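Local structure of lysyl-trna-dependent l-ysyl-phosphatidylgycerol synthase (Bacillus licheniformis, 4V36) at residues Phe185-Ala197 with Glu205-Arg217. The protein transfers lysine from lysyl-tRNA to the membrane lipid phosphatidylglycerol, a modification linked to bacterial resistance. Numbering follows the deposited sequence.
Sequences FFQEDYLQKAPIA and EIVAFMNIMPMYR
Ile196 and Ala197 pair antiparallel with Asn211 and Met210 in a buried beta hairpin, and the short helix 188-191 leading into it sits over one face of strand 206-213. Ala197 and Met210 form a hydrogen-bonded pair: Ala197 N gives to Met210 O at 2.6 Å, and Met210 N returns a bond to Ala197 O. Two residues on, past the non-hydrogen-bonded Ile196-Asn211 pair, Ile212 N reaches Pro195 O at 2.8 Å, tilted from the carbonyl plane. On the face shared by Ala197, Met210 and Ile212, the methionine chain bends at chi2 and chi3 and brings CE to 3.9 Å from Ala197 CB; Ile212 CD1 also meets Ala197 CB. The hairpin belongs to the large mixed sheet of this acetyltransferase-like fold, between strands 149-153 and 220-228. On the other face, Tyr190 CG lies anti to the backbone N (chi1 174°), and the ring extends to Asn211, its CE2 3.4 Å from ND2, ring and amide planes 78° apart. Tyr190 OH lies 3.4 Å from Met213 SD and hydrogen-bonds to Asp224, while Asn211 OD1 accepts from Leu225 N; both partners line the lysine amide pocket. Farther along, Phe209 CZ meets the edge of the Phe186 ring, while Leu191 CD1 lies over one face of that ring.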
loop_
_atom_site.group_PDB
_atom_site.type_symbol
_atom_site.label_atom_id
_atom_site.label_comp_id
_atom_site.label_asym_id
_atom_site.label_seq_id
_atom_site.Cartn_x
_atom_site.Cartn_y
_atom_site.Cartn_z
ATOM N N PHE A 185 -3.321 5.048 7.838
ATOM C CA PHE A 185 -3.188 6.158 8.770
ATOM C C PHE A 185 -3.189 5.632 10.199
ATOM O O PHE A 185 -3.418 4.445 10.432
ATOM C CB PHE A 185 -4.306 7.186 8.564
ATOM C CG PHE A 185 -5.687 6.592 8.503
ATOM C CD1 PHE A 185 -6.412 6.362 9.662
ATOM C CD2 PHE A 185 -6.268 6.282 7.283
ATOM C CE1 PHE A 185 -7.685 5.822 9.605
ATOM C CE2 PHE A 185 -7.539 5.742 7.221
ATOM C CZ PHE A 185 -8.249 5.512 8.383
ATOM N N PHE A 186 -2.931 6.519 11.153
ATOM C CA PHE A 186 -2.837 6.123 12.551
ATOM C C PHE A 186 -4.216 5.898 13.164
ATOM O O PHE A 186 -4.823 6.826 13.701
ATOM C CB PHE A 186 -2.067 7.176 13.352
ATOM C CG PHE A 186 -1.524 6.668 14.658
ATOM C CD1 PHE A 186 -2.337 6.582 15.778
ATOM C CD2 PHE A 186 -0.199 6.279 14.767
ATOM C CE1 PHE A 186 -1.838 6.112 16.980
ATOM C CE2 PHE A 186 0.306 5.811 15.967
ATOM C CZ PHE A 186 -0.515 5.728 17.074
ATOM N N GLN A 187 -4.709 4.668 13.070
ATOM C CA GLN A 187 -5.932 4.276 13.759
ATOM C C GLN A 187 -5.645 3.098 14.681
ATOM O O GLN A 187 -5.047 2.106 14.268
ATOM C CB GLN A 187 -7.039 3.910 12.769
ATOM C CG GLN A 187 -8.348 3.538 13.450
ATOM C CD GLN A 187 -9.290 2.785 12.539
ATOM O OE1 GLN A 187 -9.226 1.560 12.440
ATOM N NE2 GLN A 187 -10.177 3.512 11.870
ATOM N N GLU A 188 -6.083 3.217 15.928
ATOM C CA GLU A 188 -5.784 2.228 16.956
ATOM C C GLU A 188 -6.330 0.840 16.621
ATOM O O GLU A 188 -5.631 -0.155 16.793
ATOM C CB GLU A 188 -6.328 2.710 18.300
ATOM C CG GLU A 188 -5.739 4.047 18.726
ATOM C CD GLU A 188 -6.502 4.693 19.861
ATOM O OE1 GLU A 188 -7.512 4.112 20.311
ATOM O OE2 GLU A 188 -6.089 5.786 20.303
ATOM N N ASP A 189 -7.570 0.778 16.140
ATOM C CA ASP A 189 -8.159 -0.484 15.695
ATOM C C ASP A 189 -7.302 -1.139 14.617
ATOM O O ASP A 189 -7.010 -2.332 14.676
ATOM C CB ASP A 189 -9.578 -0.265 15.163
ATOM C CG ASP A 189 -10.623 -0.268 16.260
ATOM O OD1 ASP A 189 -10.487 -1.070 17.208
ATOM O OD2 ASP A 189 -11.583 0.527 16.170
ATOM N N TYR A 190 -6.908 -0.336 13.635
ATOM C CA TYR A 190 -6.093 -0.799 12.520
ATOM C C TYR A 190 -4.728 -1.298 12.981
ATOM O O TYR A 190 -4.229 -2.311 12.489
ATOM C CB TYR A 190 -5.930 0.332 11.499
ATOM C CG TYR A 190 -4.988 0.028 10.358
ATOM C CD1 TYR A 190 -5.281 -0.963 9.432
ATOM C CD2 TYR A 190 -3.814 0.753 10.193
ATOM C CE1 TYR A 190 -4.425 -1.236 8.383
ATOM C CE2 TYR A 190 -2.951 0.487 9.146
ATOM C CZ TYR A 190 -3.262 -0.509 8.244
ATOM O OH TYR A 190 -2.407 -0.779 7.200
ATOM N N LEU A 191 -4.136 -0.592 13.938
ATOM C CA LEU A 191 -2.799 -0.922 14.421
ATOM C C LEU A 191 -2.763 -2.212 15.242
ATOM O O LEU A 191 -1.702 -2.815 15.411
ATOM C CB LEU A 191 -2.239 0.235 15.249
ATOM C CG LEU A 191 -1.903 1.505 14.464
ATOM C CD1 LEU A 191 -1.370 2.589 15.390
ATOM C CD2 LEU A 191 -0.906 1.197 13.357
ATOM N N GLN A 192 -3.916 -2.634 15.752
ATOM C CA GLN A 192 -4.001 -3.863 16.537
ATOM C C GLN A 192 -4.053 -5.104 15.647
ATOM O O GLN A 192 -3.982 -6.230 16.135
ATOM C CB GLN A 192 -5.231 -3.837 17.450
ATOM C CG GLN A 192 -5.222 -2.742 18.507
ATOM C CD GLN A 192 -4.303 -3.048 19.673
ATOM O OE1 GLN A 192 -3.711 -4.124 19.752
ATOM N NE2 GLN A 192 -4.182 -2.098 20.592
ATOM N N LYS A 193 -4.171 -4.889 14.340
ATOM C CA LYS A 193 -4.401 -5.980 13.399
ATOM C C LYS A 193 -3.115 -6.610 12.863
ATOM O O LYS A 193 -3.165 -7.581 12.108
ATOM C CB LYS A 193 -5.248 -5.486 12.224
ATOM C CG LYS A 193 -6.637 -5.007 12.608
ATOM C CD LYS A 193 -7.518 -6.163 13.039
ATOM C CE LYS A 193 -8.926 -5.693 13.364
ATOM N NZ LYS A 193 -8.952 -4.762 14.526
ATOM N N ALA A 194 -1.968 -6.064 13.249
ATOM C CA ALA A 194 -0.698 -6.511 12.684
ATOM C C ALA A 194 0.471 -6.221 13.620
ATOM O O ALA A 194 0.374 -5.348 14.482
ATOM C CB ALA A 194 -0.471 -5.847 11.328
ATOM N N PRO A 195 1.581 -6.964 13.462
ATOM C CA PRO A 195 2.785 -6.683 14.251
ATOM C C PRO A 195 3.323 -5.281 13.993
ATOM O O PRO A 195 3.150 -4.747 12.895
ATOM C CB PRO A 195 3.780 -7.742 13.765
ATOM C CG PRO A 195 2.934 -8.845 13.245
ATOM C CD PRO A 195 1.735 -8.179 12.641
ATOM N N ILE A 196 3.966 -4.694 14.996
ATOM C CA ILE A 196 4.566 -3.377 14.842
ATOM C C ILE A 196 6.058 -3.431 15.132
ATOM O O ILE A 196 6.476 -3.835 16.217
ATOM C CB ILE A 196 3.906 -2.336 15.764
ATOM C CG1 ILE A 196 2.446 -2.124 15.367
ATOM C CG2 ILE A 196 4.662 -1.018 15.704
ATOM C CD1 ILE A 196 1.726 -1.107 16.222
ATOM N N ALA A 197 6.858 -3.030 14.150
ATOM C CA ALA A 197 8.306 -2.989 14.309
ATOM C C ALA A 197 8.742 -1.604 14.762
ATOM O O ALA A 197 8.319 -0.601 14.192
ATOM C CB ALA A 197 8.996 -3.369 13.011
ATOM N N GLU A 205 14.281 4.711 23.956
ATOM C CA GLU A 205 13.261 5.602 23.422
ATOM C C GLU A 205 12.927 5.263 21.975
ATOM O O GLU A 205 13.808 5.223 21.115
ATOM C CB GLU A 205 13.710 7.061 23.522
ATOM C CG GLU A 205 12.668 8.055 23.040
ATOM C CD GLU A 205 13.175 9.482 23.037
ATOM O OE1 GLU A 205 14.390 9.684 23.250
ATOM O OE2 GLU A 205 12.358 10.402 22.821
ATOM N N ILE A 206 11.648 5.018 21.714
ATOM C CA ILE A 206 11.175 4.717 20.369
ATOM C C ILE A 206 11.296 5.942 19.469
ATOM O O ILE A 206 10.676 6.973 19.728
ATOM C CB ILE A 206 9.710 4.239 20.383
ATOM C CG1 ILE A 206 9.561 3.001 21.270
ATOM C CG2 ILE A 206 9.226 3.954 18.972
ATOM C CD1 ILE A 206 8.142 2.486 21.367
ATOM N N VAL A 207 12.097 5.825 18.416
ATOM C CA VAL A 207 12.302 6.939 17.496
ATOM C C VAL A 207 11.692 6.670 16.124
ATOM O O VAL A 207 11.653 7.558 15.275
ATOM C CB VAL A 207 13.798 7.257 17.319
ATOM C CG1 VAL A 207 14.443 7.540 18.668
ATOM C CG2 VAL A 207 14.505 6.114 16.613
ATOM N N ALA A 208 11.218 5.445 15.912
ATOM C CA ALA A 208 10.602 5.072 14.641
ATOM C C ALA A 208 9.741 3.822 14.785
ATOM O O ALA A 208 10.010 2.974 15.633
ATOM C CB ALA A 208 11.672 4.854 13.575
ATOM N N PHE A 209 8.706 3.707 13.956
ATOM C CA PHE A 209 7.878 2.505 13.960
ATOM C C PHE A 209 7.302 2.187 12.585
ATOM O O PHE A 209 7.108 3.077 11.755
ATOM C CB PHE A 209 6.743 2.631 14.982
ATOM C CG PHE A 209 5.629 3.551 14.556
ATOM C CD1 PHE A 209 5.688 4.906 14.836
ATOM C CD2 PHE A 209 4.512 3.055 13.898
ATOM C CE1 PHE A 209 4.664 5.752 14.452
ATOM C CE2 PHE A 209 3.487 3.897 13.513
ATOM C CZ PHE A 209 3.561 5.246 13.792
ATOM N N MET A 210 7.036 0.904 12.357
ATOM C CA MET A 210 6.407 0.431 11.129
ATOM C C MET A 210 5.448 -0.705 11.455
ATOM O O MET A 210 5.704 -1.490 12.365
ATOM C CB MET A 210 7.451 -0.052 10.118
ATOM C CG MET A 210 8.484 0.984 9.712
ATOM S SD MET A 210 10.159 0.331 9.823
ATOM C CE MET A 210 10.272 0.006 11.581
ATOM N N ASN A 211 4.348 -0.797 10.716
ATOM C CA ASN A 211 3.422 -1.907 10.895
ATOM C C ASN A 211 3.601 -2.952 9.796
ATOM O O ASN A 211 3.512 -2.641 8.608
ATOM C CB ASN A 211 1.975 -1.404 10.942
ATOM C CG ASN A 211 1.619 -0.522 9.761
ATOM O OD1 ASN A 211 2.491 0.065 9.123
ATOM N ND2 ASN A 211 0.328 -0.418 9.470
ATOM N N ILE A 212 3.866 -4.190 10.204
ATOM C CA ILE A 212 4.157 -5.273 9.269
ATOM C C ILE A 212 2.881 -5.879 8.693
ATOM O O ILE A 212 2.067 -6.441 9.426
ATOM C CB ILE A 212 4.980 -6.388 9.942
ATOM C CG1 ILE A 212 6.142 -5.791 10.739
ATOM C CG2 ILE A 212 5.485 -7.380 8.905
ATOM C CD1 ILE A 212 7.118 -5.007 9.894
ATOM N N MET A 213 2.724 -5.779 7.378
ATOM C CA MET A 213 1.493 -6.201 6.717
ATOM C C MET A 213 1.479 -7.682 6.346
ATOM O O MET A 213 2.475 -8.210 5.849
ATOM C CB MET A 213 1.258 -5.351 5.464
ATOM C CG MET A 213 1.064 -3.865 5.742
ATOM S SD MET A 213 -0.438 -3.485 6.671
ATOM C CE MET A 213 0.166 -3.467 8.360
ATOM N N PRO A 214 0.354 -8.360 6.629
ATOM C CA PRO A 214 0.195 -9.819 6.566
ATOM C C PRO A 214 0.631 -10.462 5.253
ATOM O O PRO A 214 0.566 -9.842 4.192
ATOM C CB PRO A 214 -1.311 -10.009 6.770
ATOM C CG PRO A 214 -1.717 -8.841 7.586
ATOM C CD PRO A 214 -0.882 -7.700 7.086
ATOM N N MET A 215 1.075 -11.712 5.346
ATOM C CA MET A 215 1.441 -12.496 4.175
ATOM C C MET A 215 0.198 -13.006 3.452
ATOM O O MET A 215 -0.464 -13.936 3.916
ATOM C CB MET A 215 2.332 -13.674 4.575
ATOM C CG MET A 215 2.585 -14.669 3.454
ATOM S SD MET A 215 2.847 -16.349 4.060
ATOM C CE MET A 215 4.411 -16.169 4.910
ATOM N N TYR A 216 -0.121 -12.387 2.322
ATOM C CA TYR A 216 -1.235 -12.836 1.496
ATOM C C TYR A 216 -0.715 -13.368 0.167
ATOM O O TYR A 216 -1.459 -13.486 -0.807
ATOM C CB TYR A 216 -2.237 -11.702 1.269
ATOM C CG TYR A 216 -3.022 -11.324 2.506
ATOM C CD1 TYR A 216 -3.174 -12.220 3.556
ATOM C CD2 TYR A 216 -3.610 -10.071 2.624
ATOM C CE1 TYR A 216 -3.889 -11.880 4.689
ATOM C CE2 TYR A 216 -4.328 -9.722 3.754
ATOM C CZ TYR A 216 -4.463 -10.631 4.782
ATOM O OH TYR A 216 -5.176 -10.290 5.909
ATOM N N ARG A 217 0.574 -13.686 0.142
ATOM C CA ARG A 217 1.216 -14.230 -1.047
ATOM C C ARG A 217 2.094 -15.419 -0.659
ATOM O O ARG A 217 1.734 -16.199 0.224
ATOM C CB ARG A 217 2.045 -13.152 -1.751
ATOM C CG ARG A 217 2.068 -13.263 -3.269
ATOM C CD ARG A 217 2.949 -12.184 -3.881
ATOM N NE ARG A 217 2.894 -12.193 -5.340
ATOM C CZ ARG A 217 2.050 -11.461 -6.059
ATOM N NH1 ARG A 217 1.185 -10.656 -5.455
ATOM N NH2 ARG A 217 2.070 -11.530 -7.383
#